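PDB 5G5G: putative xanthine dehydrogenase YAGS fad-binding subunit, which probably serves as the catalytic subunit of a periplasmic aldehyde oxidase, binding a pterin cytosine dinucleotide and a dioxothiomolybdenum ion. Local coordinates for residues Asp93-Arg98 and Phe247-Ala252; Gly61-Leu66 and Gln110-Val115; Thr285-Arg290 and Glu317-Gln322; Leu361-Asp366 and Gly711-Asp716; Pro158-Gly163 and Asp388-Thr393. All blocks are in the same frame, centred on the assembly; numbering follows the deposited sequence.

Contact 1: residues Asp93-Arg98 and Phe247-Ala252; sequences DKNTAR and FLRSDA
Lys94 and Asn95, in a loop of the a/b hammerhead domain, meet Phe247 and Leu248 of the molybdopterin cofactor-binding domain, just ahead of helix 250-262. The alkyl chain of Lys94 crosses the Phe247 side chain at about a right angle, with Lys94 CB 3.4 Å from Phe247 CD1. A bend at chi2 (-79°) carries the lysine chain past CD1 and CE1 before its end departs toward Trp215 of helix 213-224, with which it makes a cation-pi contact. Lys94 O stands 3.9 Å above the plane of the same ring, displaced toward its rim. Because the Phe247 side chain lies about 7 Å from the dioxothiomolybdenum ion, this packing forms part of the wider surroundings of the active site.

Asn95 supplies the direct polar link: its ND2 donates to Leu248 O over 2.8 Å in a fairly straight bond that lies in both the amide and the carbonyl plane. Arg249, at the N-cap position of the helix, starts off pointing away, but bends at chi2 and chi3 return its guanidinium to Asn95, the two planes 80° apart. Two waters bridge the segments. One accepts from Arg249 NH1 and lies close to Lys94 O; the other accepts from Asn95 ND2 at 3.1 Å and, weakly, from Arg249 NH2, and lies 2.8 Å from Ala97 O.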
# COMPACT_ATOMS: atom_id res chain seq x y z
N ASP C 93 6.17 22.06 -15.31
CA ASP C 93 7.32 21.37 -15.91
C ASP C 93 7.49 19.88 -15.53
O ASP C 93 8.19 19.14 -16.21
CB ASP C 93 8.60 22.13 -15.56
CG ASP C 93 8.70 23.47 -16.31
OD1 ASP C 93 7.85 23.79 -17.18
OD2 ASP C 93 9.65 24.20 -16.01
N LYS C 94 6.82 19.44 -14.48
CA LYS C 94 6.94 18.07 -14.02
C LYS C 94 5.67 17.26 -14.31
O LYS C 94 5.51 16.15 -13.78
CB LYS C 94 7.19 18.06 -12.52
CG LYS C 94 8.38 18.85 -12.03
CD LYS C 94 9.65 18.11 -12.23
CE LYS C 94 10.78 18.69 -11.36
NZ LYS C 94 11.07 20.09 -11.68
N ASN C 95 4.76 17.82 -15.09
CA ASN C 95 3.55 17.09 -15.55
C ASN C 95 3.68 16.77 -17.01
O ASN C 95 3.80 17.68 -17.80
CB ASN C 95 2.29 17.92 -15.31
CG ASN C 95 2.00 18.14 -13.83
OD1 ASN C 95 1.99 19.27 -13.39
ND2 ASN C 95 1.78 17.06 -13.06
N THR C 96 3.71 15.50 -17.39
CA THR C 96 3.67 15.10 -18.78
C THR C 96 2.21 15.10 -19.24
O THR C 96 1.86 15.89 -20.10
CB THR C 96 4.29 13.72 -19.03
OG1 THR C 96 5.65 13.77 -18.59
CG2 THR C 96 4.24 13.33 -20.48
N ALA C 97 1.39 14.23 -18.66
CA ALA C 97 -0.04 14.31 -18.90
C ALA C 97 -0.62 15.59 -18.32
O ALA C 97 -0.29 16.03 -17.20
CB ALA C 97 -0.74 13.11 -18.26
N ARG C 98 -1.57 16.18 -19.03
CA ARG C 98 -2.31 17.28 -18.44
C ARG C 98 -3.07 16.82 -17.24
O ARG C 98 -3.64 15.74 -17.23
CB ARG C 98 -3.30 17.84 -19.45
CG ARG C 98 -2.65 18.60 -20.60
CD ARG C 98 -3.67 19.36 -21.47
NE ARG C 98 -2.88 20.09 -22.48
CZ ARG C 98 -2.14 21.21 -22.26
NH1 ARG C 98 -2.13 21.85 -21.08
NH2 ARG C 98 -1.42 21.74 -23.25
N PHE C 247 5.13 15.59 -7.40
CA PHE C 247 4.67 16.54 -8.36
C PHE C 247 3.24 16.98 -8.08
O PHE C 247 2.43 16.26 -7.46
CB PHE C 247 4.73 15.90 -9.75
CG PHE C 247 5.99 15.13 -9.99
CD1 PHE C 247 7.20 15.76 -9.96
CD2 PHE C 247 5.94 13.74 -10.22
CE1 PHE C 247 8.38 15.06 -10.17
CE2 PHE C 247 7.13 13.04 -10.42
CZ PHE C 247 8.34 13.69 -10.39
N LEU C 248 2.88 18.11 -8.62
CA LEU C 248 1.46 18.53 -8.69
C LEU C 248 0.56 17.46 -9.33
O LEU C 248 0.85 16.99 -10.46
CB LEU C 248 1.38 19.80 -9.51
CG LEU C 248 0.07 20.59 -9.37
CD1 LEU C 248 0.08 21.24 -8.00
CD2 LEU C 248 0.05 21.62 -10.48
N ARG C 249 -0.55 17.12 -8.65
CA ARG C 249 -1.54 16.19 -9.19
C ARG C 249 -2.94 16.88 -9.30
O ARG C 249 -3.10 18.05 -8.92
CB ARG C 249 -1.60 14.96 -8.30
CG ARG C 249 -0.27 14.23 -8.15
CD ARG C 249 -0.23 12.87 -8.88
NE ARG C 249 -0.37 13.04 -10.30
CZ ARG C 249 0.62 13.32 -11.16
NH1 ARG C 249 1.87 13.46 -10.74
NH2 ARG C 249 0.35 13.49 -12.44
N SER C 250 -3.91 16.14 -9.84
CA SER C 250 -5.21 16.69 -10.22
C SER C 250 -5.97 17.27 -9.00
O SER C 250 -6.76 18.20 -9.16
CB SER C 250 -6.03 15.62 -10.91
OG SER C 250 -6.24 14.48 -10.08
N ASP C 251 -5.76 16.68 -7.82
CA ASP C 251 -6.46 17.19 -6.60
C ASP C 251 -6.16 18.69 -6.32
O ASP C 251 -7.05 19.46 -5.93
CB ASP C 251 -6.10 16.37 -5.36
CG ASP C 251 -4.59 16.39 -5.06
OD1 ASP C 251 -3.81 16.06 -5.98
OD2 ASP C 251 -4.20 16.75 -3.91
N ALA C 252 -4.90 19.05 -6.40
CA ALA C 252 -4.42 20.39 -6.13
C ALA C 252 -4.95 21.40 -7.17
O ALA C 252 -5.45 22.47 -6.82
CB ALA C 252 -2.90 20.37 -6.12
O HOH W 1 3.56 14.27 -12.96
O HOH W 2 1.06 14.78 -15.05

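Contact 2: residues Gly61-Leu66 and Gln110-Val115; sequences GRLTAL and QAIALV
Leu63 and Leu66 close over Ile112 in a contact within the hammerhead domain whose side-chain contacts are apolar. Ile112 CD1 sits where the two leucines converge, 4.1 Å from Leu66 CD1 and 4.2 Å from Leu63 CD1. The other branch of Leu66 reaches past the isoleucine side chain to the backbone, so that Leu66 CD2 rests 3.2 Å from Ile112 O, a snug fit of methyl against carbonyl, and also touches Ala113 CB at 4.3 Å. Both leucines hold CG anti to the backbone N (chi1 -177° for Leu66), which extends their methyls across the gap. Ile112 instead places CG1 between its backbone N and carbonyl carbon (chi1 61°), and from there CD1 comes up to both leucines.

One step further out, two classic beta bulges set which residues face the interface. Thr64 and Ala65 together oppose His133, and the extra residue allows Leu63 and Leu66, three positions apart, to point the same way. Ile112 and Ala113 likewise both oppose Val54, and as neighbours in sequence they both direct their side chains at strand 61-67. The segments run almost exactly parallel, 5° apart, but their axes stay 9.6 Å from each other, a spacing of packed sheet faces rather than of paired strands.

Strand 61-67 is the middle member of a small antiparallel sheet, between 104-105 and 131-136, whose Ala132 and Tyr134 also press on Ile112. Strand 111-117 belongs to a seven-stranded mixed sheet, between 77-82 and 49-55, and its Ala111 and Leu114 lean on helix 250-262.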
# COMPACT_ATOMS: atom_id res chain seq x y z
N GLY C 61 -8.41 8.99 -26.86
CA GLY C 61 -9.35 9.52 -27.83
C GLY C 61 -9.71 10.97 -27.56
O GLY C 61 -8.92 11.75 -27.03
N ARG C 62 -10.94 11.32 -27.95
CA ARG C 62 -11.46 12.67 -27.87
C ARG C 62 -12.72 12.65 -27.01
O ARG C 62 -13.53 11.71 -27.06
CB ARG C 62 -11.83 13.20 -29.27
CG ARG C 62 -11.93 14.72 -29.33
CD ARG C 62 -12.00 15.29 -30.74
NE ARG C 62 -12.13 16.76 -30.70
CZ ARG C 62 -11.13 17.62 -30.51
NH1 ARG C 62 -9.87 17.21 -30.35
NH2 ARG C 62 -11.38 18.93 -30.49
N LEU C 63 -12.87 13.70 -26.23
CA LEU C 63 -14.06 13.97 -25.45
C LEU C 63 -14.97 14.75 -26.39
O LEU C 63 -14.73 15.92 -26.64
CB LEU C 63 -13.64 14.77 -24.21
CG LEU C 63 -14.64 15.01 -23.11
CD1 LEU C 63 -15.19 13.69 -22.59
CD2 LEU C 63 -13.99 15.84 -22.02
N THR C 64 -15.96 14.08 -26.98
CA THR C 64 -16.82 14.75 -28.00
C THR C 64 -17.74 15.75 -27.30
O THR C 64 -17.87 16.92 -27.74
CB THR C 64 -17.57 13.75 -28.90
OG1 THR C 64 -18.21 12.73 -28.13
CG2 THR C 64 -16.58 13.06 -29.87
N ALA C 65 -18.24 15.34 -26.14
CA ALA C 65 -18.96 16.30 -25.29
C ALA C 65 -18.86 15.98 -23.79
O ALA C 65 -18.54 14.85 -23.37
CB ALA C 65 -20.40 16.39 -25.74
N LEU C 66 -19.12 16.99 -23.00
CA LEU C 66 -19.07 16.86 -21.59
C LEU C 66 -20.19 17.71 -21.05
O LEU C 66 -20.08 18.92 -20.99
CB LEU C 66 -17.71 17.35 -21.08
CG LEU C 66 -17.52 17.18 -19.58
CD1 LEU C 66 -17.72 15.73 -19.15
CD2 LEU C 66 -16.11 17.63 -19.16
N GLN C 110 -7.95 10.00 -16.49
CA GLN C 110 -7.52 11.39 -16.48
C GLN C 110 -8.67 12.29 -16.07
O GLN C 110 -9.82 12.07 -16.52
CB GLN C 110 -7.01 11.80 -17.87
CG GLN C 110 -6.57 13.26 -17.99
CD GLN C 110 -6.01 13.54 -19.38
OE1 GLN C 110 -6.48 12.97 -20.38
NE2 GLN C 110 -4.98 14.39 -19.44
N ALA C 111 -8.41 13.23 -15.18
CA ALA C 111 -9.50 14.05 -14.67
C ALA C 111 -10.13 14.88 -15.80
O ALA C 111 -9.41 15.51 -16.60
CB ALA C 111 -9.03 14.97 -13.59
N ILE C 112 -11.46 14.89 -15.89
CA ILE C 112 -12.18 15.69 -16.89
C ILE C 112 -13.19 16.67 -16.33
O ILE C 112 -13.67 17.56 -17.05
CB ILE C 112 -12.82 14.84 -18.01
CG1 ILE C 112 -13.88 13.87 -17.43
CG2 ILE C 112 -11.74 14.11 -18.77
CD1 ILE C 112 -14.68 13.13 -18.48
N ALA C 113 -13.56 16.49 -15.07
CA ALA C 113 -14.51 17.40 -14.44
C ALA C 113 -14.41 17.26 -12.92
O ALA C 113 -13.83 16.28 -12.39
CB ALA C 113 -15.94 17.16 -14.92
N LEU C 114 -14.94 18.28 -12.23
CA LEU C 114 -15.05 18.25 -10.77
C LEU C 114 -16.40 18.80 -10.38
O LEU C 114 -16.73 19.92 -10.75
CB LEU C 114 -13.96 19.08 -10.09
CG LEU C 114 -13.99 19.04 -8.54
CD1 LEU C 114 -13.12 17.89 -8.06
CD2 LEU C 114 -13.56 20.37 -7.94
N VAL C 115 -17.21 18.01 -9.67
CA VAL C 115 -18.47 18.55 -9.16
C VAL C 115 -18.24 19.04 -7.74
O VAL C 115 -17.70 18.28 -6.93
CB VAL C 115 -19.57 17.48 -9.13
CG1 VAL C 115 -20.86 18.04 -8.57
CG2 VAL C 115 -19.82 16.91 -10.51

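Contact 3: residues Thr285-Arg290 and Glu317-Gln322; sequences TLQHLR and ETAVQQ
Thr285 and Gln287, on strand 285-293 of the five-stranded mixed sheet that also holds strands 299-310 and 331-340 in the molybdopterin cofactor-binding domain, pack against Glu317 and Ala319 of the long connection between those two strands. Across the contact itself the interaction is van der Waals. Thr285 CG2 meets the aliphatic root of Glu317, 3.8 Å from CG and 4.0 Å from CB of that residue. Two positions along, Ala319 CB abuts the amide of Gln287, 3.9 Å from OE1. Thr285 and Gln287 both point at the loop, as residues two apart on a strand do, and Glu317 and Ala319 answer them in the same order.

Hydrogen bonds fix the polar ends. Gln287 NE2 donates to Thr285 OG1 over 2.9 Å, tilted 20° from the amide plane, and also to Pro356 O, while OE1 bonds to His304 NE2; this buried amide therefore has partners at both ends. Thr285 OG1 is further paired with Thr182 OG1 on strand 174-182.

Charge enters through Glu317. With CG anti to the backbone N (chi1 -176°) and a bend at chi2, its OE2 forms a salt bridge with Arg282 and also accepts a hydrogen bond from Gly353 N. The side chain lies about 8 Å from the dioxothiomolybdenum ion, so this end of the contact approaches the active site.

Turns shape the loop: Thr318 centres an inverse gamma turn, and a type I turn spans Thr318 to Gln321. Beyond it Gln322 NE2 reaches back to Ala319 O at 2.9 Å, from above the carbonyl plane.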
# COMPACT_ATOMS: atom_id res chain seq x y z
N THR C 285 9.45 -2.56 -17.03
CA THR C 285 10.68 -2.66 -17.80
C THR C 285 10.82 -4.03 -18.49
O THR C 285 10.27 -5.02 -18.07
CB THR C 285 11.99 -2.38 -16.99
OG1 THR C 285 12.23 -3.46 -16.07
CG2 THR C 285 11.88 -1.05 -16.21
N LEU C 286 11.63 -4.05 -19.53
CA LEU C 286 12.03 -5.27 -20.23
C LEU C 286 13.55 -5.09 -20.42
O LEU C 286 13.98 -4.15 -21.09
CB LEU C 286 11.25 -5.40 -21.54
CG LEU C 286 11.42 -6.67 -22.37
CD1 LEU C 286 10.29 -6.75 -23.39
CD2 LEU C 286 12.77 -6.73 -23.08
N GLN C 287 14.34 -5.92 -19.78
CA GLN C 287 15.78 -5.69 -19.68
C GLN C 287 16.58 -6.86 -20.25
O GLN C 287 16.25 -8.02 -19.96
CB GLN C 287 16.18 -5.48 -18.25
CG GLN C 287 15.44 -4.33 -17.56
CD GLN C 287 15.88 -4.14 -16.14
OE1 GLN C 287 17.07 -3.97 -15.84
NE2 GLN C 287 14.93 -4.10 -15.27
N HIS C 288 17.63 -6.54 -20.97
CA HIS C 288 18.49 -7.57 -21.58
C HIS C 288 19.91 -7.40 -21.03
O HIS C 288 20.52 -6.34 -21.23
CB HIS C 288 18.43 -7.42 -23.10
CG HIS C 288 19.13 -8.51 -23.83
ND1 HIS C 288 19.61 -8.35 -25.11
CD2 HIS C 288 19.45 -9.77 -23.46
CE1 HIS C 288 20.18 -9.49 -25.51
NE2 HIS C 288 20.09 -10.36 -24.52
N LEU C 289 20.42 -8.44 -20.36
CA LEU C 289 21.72 -8.41 -19.71
C LEU C 289 22.62 -9.48 -20.30
O LEU C 289 22.23 -10.66 -20.36
CB LEU C 289 21.56 -8.65 -18.21
CG LEU C 289 21.25 -7.37 -17.45
CD1 LEU C 289 20.63 -7.67 -16.10
CD2 LEU C 289 22.52 -6.56 -17.23
N ARG C 290 23.81 -9.07 -20.73
CA ARG C 290 24.81 -9.98 -21.27
C ARG C 290 26.09 -9.69 -20.47
O ARG C 290 26.62 -8.56 -20.53
CB ARG C 290 25.01 -9.77 -22.75
CG ARG C 290 23.70 -9.91 -23.54
CD ARG C 290 23.90 -9.34 -24.93
NE ARG C 290 24.62 -10.26 -25.72
CZ ARG C 290 25.27 -9.97 -26.86
NH1 ARG C 290 25.34 -8.71 -27.35
NH2 ARG C 290 25.87 -10.96 -27.53
N GLU C 317 12.37 4.76 -17.53
CA GLU C 317 12.79 4.18 -16.24
C GLU C 317 14.31 3.85 -16.36
O GLU C 317 14.74 3.04 -17.19
CB GLU C 317 11.92 2.97 -15.89
CG GLU C 317 12.21 2.34 -14.51
CD GLU C 317 11.85 3.19 -13.28
OE1 GLU C 317 11.30 4.29 -13.43
OE2 GLU C 317 12.03 2.71 -12.13
N THR C 318 15.11 4.55 -15.58
CA THR C 318 16.59 4.61 -15.79
C THR C 318 17.26 3.35 -15.21
O THR C 318 18.15 3.42 -14.36
CB THR C 318 17.18 5.91 -15.23
OG1 THR C 318 16.67 6.16 -13.91
CG2 THR C 318 16.76 7.06 -16.12
N ALA C 319 16.90 2.21 -15.78
CA ALA C 319 17.28 0.93 -15.21
C ALA C 319 18.70 0.40 -15.51
O ALA C 319 19.05 -0.64 -15.01
CB ALA C 319 16.25 -0.12 -15.60
N VAL C 320 19.52 1.13 -16.26
CA VAL C 320 20.86 0.64 -16.62
C VAL C 320 21.93 1.41 -15.89
O VAL C 320 23.08 1.02 -15.94
CB VAL C 320 21.10 0.66 -18.13
CG1 VAL C 320 20.01 -0.13 -18.83
CG2 VAL C 320 21.15 2.07 -18.67
N GLN C 321 21.58 2.50 -15.22
CA GLN C 321 22.62 3.35 -14.62
C GLN C 321 23.49 2.62 -13.62
O GLN C 321 24.72 2.80 -13.66
CB GLN C 321 22.09 4.63 -13.96
CG GLN C 321 23.16 5.32 -13.06
CD GLN C 321 22.67 6.60 -12.37
OE1 GLN C 321 23.04 7.72 -12.77
NE2 GLN C 321 21.84 6.43 -11.34
N GLN C 322 22.92 1.81 -12.73
CA GLN C 322 23.73 1.14 -11.73
C GLN C 322 24.75 0.23 -12.35
O GLN C 322 25.83 0.02 -11.78
CB GLN C 322 22.94 0.31 -10.72
CG GLN C 322 22.41 -1.02 -11.20
CD GLN C 322 21.20 -0.86 -12.09
OE1 GLN C 322 20.19 -0.32 -11.64
NE2 GLN C 322 21.27 -1.37 -13.32

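Contact 4: residues Leu361-Asp366 and Gly711-Asp716; sequences LEIAID and GIRVRD
Asp366 OD2 takes both terminal nitrogens of Arg713, NH1 at 2.9 Å and NH2 at 3.1 Å, in an end-on salt bridge that converges on a single oxygen. NH1 approaches on the anti lone pair, away from the other carboxylate oxygen, whereas NH2 comes from above the carboxylate plane. Relative to the arginine, the acceptor lies close to the guanidinium plane, and the two flat groups stand 76° apart. A bend at chi2 (-79°) of Arg713, followed by an extended run, swings the guanidinium from the loop over to the helix.

Further partners fix its rotation: NH2 also forms a salt bridge with Glu370, one turn further along the helix, and Tyr707 makes a cation-pi contact. Two acidic residues thus gather round one arginine, which would be expected to offset much of their mutual repulsion.

Ile363 adds van der Waals contact, sliding past Arg713 in the opposite direction. Its CG2 lies 4.2 Å from Arg713 NH1, and its CD1 reaches 4.0 Å from Val714 O.

The arrangement ties helix 354-372 of the molybdopterin cofactor-binding domain to the C-terminal segment that follows helix 698-710. Asn704 of that second helix touches Ile363, Asp366 and Arg713. The five-stranded mixed sheet containing strands 285-293 and 331-340 also contributes: Tyr180 on its strand 174-182 packs on Ile363 and Arg715, while Ala364 rests on strand 285-293.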
# COMPACT_ATOMS: atom_id res chain seq x y z
N LEU C 361 19.75 -7.01 -12.69
CA LEU C 361 21.16 -7.22 -12.61
C LEU C 361 21.56 -8.23 -11.53
O LEU C 361 22.47 -9.07 -11.76
CB LEU C 361 21.91 -5.87 -12.38
CG LEU C 361 23.40 -5.94 -12.11
CD1 LEU C 361 24.09 -6.51 -13.36
CD2 LEU C 361 23.90 -4.55 -11.80
N GLU C 362 20.92 -8.15 -10.37
CA GLU C 362 21.31 -8.98 -9.22
C GLU C 362 20.86 -10.44 -9.33
O GLU C 362 21.46 -11.32 -8.72
CB GLU C 362 20.86 -8.31 -7.91
CG GLU C 362 21.58 -6.99 -7.71
CD GLU C 362 23.10 -7.16 -7.57
OE1 GLU C 362 23.52 -7.90 -6.65
OE2 GLU C 362 23.88 -6.52 -8.36
N ILE C 363 19.89 -10.72 -10.19
CA ILE C 363 19.64 -12.14 -10.61
C ILE C 363 20.73 -12.56 -11.59
O ILE C 363 21.27 -13.65 -11.46
CB ILE C 363 18.24 -12.38 -11.24
CG1 ILE C 363 17.14 -12.02 -10.26
CG2 ILE C 363 18.12 -13.81 -11.71
CD1 ILE C 363 15.71 -12.11 -10.81
N ALA C 364 21.02 -11.74 -12.60
CA ALA C 364 22.04 -12.05 -13.61
C ALA C 364 23.38 -12.35 -12.97
O ALA C 364 24.06 -13.32 -13.34
CB ALA C 364 22.16 -10.94 -14.67
N ILE C 365 23.75 -11.58 -11.95
CA ILE C 365 25.01 -11.81 -11.26
C ILE C 365 24.95 -13.17 -10.53
O ILE C 365 25.93 -13.91 -10.54
CB ILE C 365 25.28 -10.64 -10.27
CG1 ILE C 365 25.65 -9.32 -11.02
CG2 ILE C 365 26.40 -10.97 -9.26
CD1 ILE C 365 26.91 -9.35 -11.83
N ASP C 366 23.83 -13.49 -9.89
CA ASP C 366 23.64 -14.80 -9.26
C ASP C 366 23.79 -15.90 -10.31
O ASP C 366 24.44 -16.92 -10.05
CB ASP C 366 22.30 -14.89 -8.56
CG ASP C 366 22.26 -15.98 -7.50
OD1 ASP C 366 23.03 -15.90 -6.52
OD2 ASP C 366 21.45 -16.91 -7.64
N GLY C 711 15.33 -24.46 -7.10
CA GLY C 711 15.98 -24.65 -8.37
C GLY C 711 15.32 -24.01 -9.59
O GLY C 711 15.68 -24.36 -10.71
N ILE C 712 14.34 -23.14 -9.38
CA ILE C 712 13.58 -22.52 -10.47
C ILE C 712 13.93 -21.03 -10.58
O ILE C 712 13.71 -20.23 -9.61
CB ILE C 712 12.05 -22.67 -10.25
CG1 ILE C 712 11.66 -24.11 -9.95
CG2 ILE C 712 11.26 -22.04 -11.44
CD1 ILE C 712 10.26 -24.24 -9.34
N ARG C 713 14.50 -20.64 -11.73
CA ARG C 713 14.73 -19.22 -12.01
C ARG C 713 13.49 -18.60 -12.59
O ARG C 713 12.89 -19.15 -13.52
CB ARG C 713 15.83 -19.03 -13.02
CG ARG C 713 17.18 -19.44 -12.54
CD ARG C 713 17.79 -18.38 -11.65
NE ARG C 713 19.15 -18.78 -11.33
CZ ARG C 713 19.91 -18.20 -10.41
NH1 ARG C 713 19.45 -17.20 -9.67
NH2 ARG C 713 21.13 -18.65 -10.21
N VAL C 714 13.03 -17.50 -12.02
CA VAL C 714 11.91 -16.78 -12.58
C VAL C 714 12.40 -15.36 -12.87
O VAL C 714 12.85 -14.63 -11.95
CB VAL C 714 10.73 -16.73 -11.58
CG1 VAL C 714 9.57 -15.91 -12.15
CG2 VAL C 714 10.32 -18.15 -11.21
N ARG C 715 12.29 -14.96 -14.12
CA ARG C 715 12.88 -13.68 -14.54
C ARG C 715 11.86 -12.60 -14.85
O ARG C 715 12.22 -11.49 -15.23
CB ARG C 715 13.81 -13.93 -15.74
CG ARG C 715 14.86 -14.99 -15.50
CD ARG C 715 15.86 -15.03 -16.63
NE ARG C 715 16.86 -16.04 -16.36
CZ ARG C 715 16.71 -17.34 -16.57
NH1 ARG C 715 15.61 -17.82 -17.16
NH2 ARG C 715 17.70 -18.16 -16.27
N ASP C 716 10.58 -12.93 -14.73
CA ASP C 716 9.46 -12.00 -14.88
C ASP C 716 8.79 -11.84 -13.50
O ASP C 716 8.16 -12.75 -12.98
CB ASP C 716 8.46 -12.43 -15.98
CG ASP C 716 7.81 -13.76 -15.70
OD1 ASP C 716 8.57 -14.74 -15.54
OD2 ASP C 716 6.55 -13.83 -15.66

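Contact 5: residues Pro158-Gly163 and Asp388-Thr393; sequences PDKNVG and DPAGPT. Unlike the reference sequence in segment 388-393: Gly391 (reference Asp).
Lys160 and Val162 extend from strand 160-162, an outermost strand of the five-stranded mixed sheet (with 285-293, 299-310 and 331-340) in the molybdopterin cofactor-binding domain, to Ala390 in a type I turn, Asp388 to Gly391. The tight part centres on one methyl group. Ala390 CB is 3.4 Å from Lys160 CE, closer than carbons usually approach, and equally near to NZ of that lysine. Val162 CG2 meets the same methyl at 3.8 Å. Lys160 and Val162, two apart on the strand, therefore share Ala390 between them. The lysine keeps CG anti to the backbone N (chi1 -176°) and stays extended as far as CE, which lays its far end alongside the turn; only the last torsion, chi4, bends.

The rest of the contact is looser. Val162 CG1 is 4.1 Å from Pro389 O, and the charged ends do not close up: Lys160 NZ remains 5.4 Å from Asp388 OD1, a separation at which opposite charges may still attract weakly. Every touching residue of this surface patch is partly exposed, and an acetate ion, probably from the crystallisation liquor, lies about 4 Å from the Lys160 side chain.

Strand 331-340 touches both sides: its Arg332 packs on Val162 and Pro389. Asp388 OD2 forms a salt bridge with Arg394, just after the segment. Within the turn, Gly391 N bonds to Asp388 O, and in an Asx turn Asp388 OD1 accepts a hydrogen bond from Ala390 N at 3.0 Å, from above the carboxylate plane.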
# COMPACT_ATOMS: atom_id res chain seq x y z
N PRO C 158 22.29 9.23 -25.05
CA PRO C 158 22.98 8.28 -25.93
C PRO C 158 23.58 7.10 -25.14
O PRO C 158 23.79 7.22 -23.95
CB PRO C 158 24.07 9.15 -26.58
CG PRO C 158 24.40 10.14 -25.53
CD PRO C 158 23.06 10.48 -24.91
N ASP C 159 23.74 5.96 -25.80
CA ASP C 159 24.25 4.74 -25.14
C ASP C 159 25.63 5.08 -24.61
O ASP C 159 26.32 5.95 -25.19
CB ASP C 159 24.37 3.57 -26.13
CG ASP C 159 23.00 3.03 -26.59
OD1 ASP C 159 21.94 3.47 -26.07
OD2 ASP C 159 22.97 2.16 -27.51
N LYS C 160 26.07 4.35 -23.61
CA LYS C 160 27.39 4.57 -23.06
C LYS C 160 28.23 3.33 -23.36
O LYS C 160 27.85 2.23 -23.01
CB LYS C 160 27.28 4.83 -21.59
CG LYS C 160 28.60 5.15 -20.94
CD LYS C 160 28.42 5.05 -19.43
CE LYS C 160 29.72 5.22 -18.71
NZ LYS C 160 30.15 6.66 -18.75
N ASN C 161 29.37 3.53 -24.00
CA ASN C 161 30.26 2.44 -24.39
C ASN C 161 31.68 2.64 -23.88
O ASN C 161 32.19 3.71 -23.98
CB ASN C 161 30.29 2.27 -25.90
CG ASN C 161 28.95 1.86 -26.47
OD1 ASN C 161 28.47 0.83 -26.16
ND2 ASN C 161 28.40 2.66 -27.29
N VAL C 162 32.26 1.59 -23.35
CA VAL C 162 33.59 1.62 -22.80
C VAL C 162 34.26 0.35 -23.39
O VAL C 162 33.70 -0.75 -23.36
CB VAL C 162 33.55 1.51 -21.25
CG1 VAL C 162 34.95 1.47 -20.63
CG2 VAL C 162 32.72 2.64 -20.61
N GLY C 163 35.48 0.49 -23.86
CA GLY C 163 36.22 -0.64 -24.43
C GLY C 163 35.48 -1.31 -25.57
O GLY C 163 34.82 -0.65 -26.36
N ASP C 388 35.28 4.82 -10.84
CA ASP C 388 34.30 4.83 -11.96
C ASP C 388 34.90 3.99 -13.13
O ASP C 388 35.94 4.36 -13.67
CB ASP C 388 34.08 6.26 -12.37
CG ASP C 388 33.08 6.42 -13.49
OD1 ASP C 388 32.75 5.45 -14.18
OD2 ASP C 388 32.64 7.58 -13.64
N PRO C 389 34.26 2.88 -13.51
CA PRO C 389 34.91 2.04 -14.57
C PRO C 389 35.07 2.72 -15.91
O PRO C 389 35.88 2.28 -16.68
CB PRO C 389 33.98 0.82 -14.71
CG PRO C 389 33.15 0.82 -13.47
CD PRO C 389 33.08 2.22 -12.93
N ALA C 390 34.25 3.73 -16.18
CA ALA C 390 34.33 4.53 -17.42
C ALA C 390 35.33 5.67 -17.33
O ALA C 390 35.64 6.28 -18.36
CB ALA C 390 32.95 5.09 -17.78
N GLY C 391 35.84 5.95 -16.12
CA GLY C 391 36.77 7.05 -15.86
C GLY C 391 37.57 6.70 -14.61
O GLY C 391 37.29 7.22 -13.52
N PRO C 392 38.53 5.78 -14.75
CA PRO C 392 39.20 5.18 -13.60
C PRO C 392 40.02 6.15 -12.73
O PRO C 392 40.47 5.75 -11.65
CB PRO C 392 40.15 4.14 -14.22
CG PRO C 392 39.85 4.06 -15.67
CD PRO C 392 38.89 5.14 -16.04
N THR C 393 40.23 7.38 -13.17
CA THR C 393 40.82 8.35 -12.28
C THR C 393 39.78 8.89 -11.29
O THR C 393 40.16 9.57 -10.35
CB THR C 393 41.50 9.54 -13.02
OG1 THR C 393 40.54 10.25 -13.75
CG2 THR C 393 42.60 9.02 -13.96

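In the fold
From the N terminus, the loop of contact 2 opens first, at 61-66, and closes at 110-115 inside the hammerhead domain. Contact 1 starts within that loop and closes at 247-252, so the two cross; they also touch, Arg98 O meeting Gln110 NE2, and join the hammerhead domain to the cofactor-binding domain. Contact 5 opens at 158-163, inside contact 1's loop, and closes at 388-393, crossing it. Contact 3 nests within contact 5, and both reach the same mixed sheet. Contact 4 opens at 361-366 and crosses contact 5, spanning 344 residues to bring in the C-terminal segment; Leu289 and Gln322 of contact 3 pack on its helix.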